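Local atomic coordinates of mating-type switching protein swi5 (Schizosaccharomyces pombe, PDB entry 3VIQ), a protein that is required for normal mating-type switching and, with its partner Sfr1, takes part in Rhp51-dependent recombinational DNA repair. Residues Q15-E18 with Q19-S23. Residues are numbered along the deposited sequence; the frame is centred on the assembly and turned at random.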
loop_
_atom_site.group_PDB
_atom_site.type_symbol
_atom_site.label_atom_id
_atom_site.label_comp_id
_atom_site.label_asym_id
_atom_site.label_seq_id
_atom_site.Cartn_x
_atom_site.Cartn_y
_atom_site.Cartn_z
ATOM N N GLN B 15 7.657 5.755 37.937
ATOM C CA GLN B 15 8.504 4.556 37.826
ATOM C C GLN B 15 8.204 3.746 36.571
ATOM O O GLN B 15 9.100 3.167 35.969
ATOM C CB GLN B 15 8.331 3.672 39.035
ATOM C CG GLN B 15 8.771 4.345 40.303
ATOM C CD GLN B 15 8.351 3.576 41.517
ATOM O OE1 GLN B 15 7.509 4.033 42.290
ATOM N NE2 GLN B 15 8.925 2.387 41.694
ATOM N N GLN B 16 6.932 3.694 36.192
ATOM C CA GLN B 16 6.553 3.020 34.948
ATOM C C GLN B 16 7.215 3.688 33.749
ATOM O O GLN B 16 7.748 3.018 32.852
ATOM C CB GLN B 16 5.030 3.042 34.776
ATOM C CG GLN B 16 4.556 2.093 33.684
ATOM C CD GLN B 16 3.085 2.223 33.387
ATOM O OE1 GLN B 16 2.419 3.118 33.893
ATOM N NE2 GLN B 16 2.566 1.329 32.563
ATOM N N LYS B 17 7.123 5.008 33.706
ATOM C CA LYS B 17 7.787 5.787 32.656
ATOM C C LYS B 17 9.301 5.558 32.602
ATOM O O LYS B 17 9.866 5.379 31.518
ATOM C CB LYS B 17 7.511 7.274 32.844
ATOM C CG LYS B 17 8.212 8.118 31.817
ATOM C CD LYS B 17 7.946 9.599 31.982
ATOM C CE LYS B 17 8.608 10.404 30.857
ATOM N NZ LYS B 17 8.695 11.812 31.264
ATOM N N GLU B 18 9.967 5.591 33.756
ATOM C CA GLU B 18 11.427 5.324 33.823
ATOM C C GLU B 18 11.787 3.972 33.296
ATOM O O GLU B 18 12.751 3.832 32.538
ATOM C CB GLU B 18 11.931 5.345 35.251
ATOM C CG GLU B 18 12.386 6.673 35.727
ATOM C CD GLU B 18 12.967 6.585 37.135
ATOM O OE1 GLU B 18 12.213 6.915 38.078
ATOM O OE2 GLU B 18 14.141 6.144 37.270
ATOM N N GLN B 19 11.044 2.958 33.734
ATOM C CA GLN B 19 11.318 1.608 33.266
ATOM C C GLN B 19 11.128 1.480 31.734
ATOM O O GLN B 19 11.857 0.730 31.058
ATOM C CB GLN B 19 10.414 0.615 33.996
ATOM C CG GLN B 19 10.439 -0.802 33.404
ATOM C CD GLN B 19 11.786 -1.488 33.582
ATOM O OE1 GLN B 19 12.392 -1.965 32.613
ATOM N NE2 GLN B 19 12.258 -1.555 34.824
ATOM N N LEU B 20 10.116 2.172 31.204
ATOM C CA LEU B 20 9.832 2.149 29.766
ATOM C C LEU B 20 10.916 2.871 28.947
ATOM O O LEU B 20 11.272 2.399 27.875
ATOM C CB LEU B 20 8.462 2.752 29.463
ATOM C CG LEU B 20 7.305 1.734 29.535
ATOM C CD1 LEU B 20 6.016 2.492 29.874
ATOM C CD2 LEU B 20 7.148 0.931 28.248
ATOM N N GLU B 21 11.428 3.994 29.450
ATOM C CA GLU B 21 12.539 4.669 28.808
ATOM C C GLU B 21 13.753 3.748 28.807
ATOM O O GLU B 21 14.510 3.729 27.853
ATOM C CB GLU B 21 12.864 6.001 29.509
ATOM C CG GLU B 21 11.766 7.053 29.264
ATOM C CD GLU B 21 11.860 8.299 30.144
ATOM O OE1 GLU B 21 12.189 8.209 31.347
ATOM O OE2 GLU B 21 11.566 9.384 29.613
ATOM N N SER B 22 13.935 2.987 29.873
ATOM C CA SER B 22 15.075 2.072 29.944
ATOM C C SER B 22 14.883 0.892 28.962
ATOM O O SER B 22 15.782 0.543 28.185
ATOM C CB SER B 22 15.263 1.602 31.391
ATOM O OG SER B 22 16.200 0.566 31.436
ATOM N N SER B 23 13.686 0.325 28.943
ATOM C CA SER B 23 13.391 -0.753 28.012
ATOM C C SER B 23 13.509 -0.299 26.550
ATOM O O SER B 23 14.016 -1.022 25.707
ATOM C CB SER B 23 11.998 -1.313 28.290
ATOM O OG SER B 23 11.989 -1.918 29.563
#
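E21 and K17, one helical turn apart, run at a slant past each other on helix 3-29. From the CB of E21, 3.7 Å from K17 O, the chain runs back along the helix: CG sits beside the backbone N (chi1 -70°) and passes K17 O at 3.4 Å. CD touches both K17 O and CE of K17, while OE1 turns toward CA of E18. OE2 reaches CE of K17 at 3.4 Å. It lies 4.1 Å from NZ, too far for a salt bridge, and the ammonium is instead paired with E15 of the Sfr1 chain. With an alanine in place of E21, the K17 CE would probably lose its carboxylate neighbour and the ammonium a nearby negative charge. Around the turn, CD1 of L20 lies alongside CG of Q16 at 4.1 Å, both side chains packing on V16 of the Sfr1 chain. Further on, Q19 O accepts from S23 N and S23 OG on opposite faces of its plane, the hydroxyl at 3.0 Å from Q19 O. Backbone bonds such as E21 N to K17 O (2.9 Å) give the i to i+4 ladder of an alpha-helix, here one whose K17 and L20 side meets Sfr1.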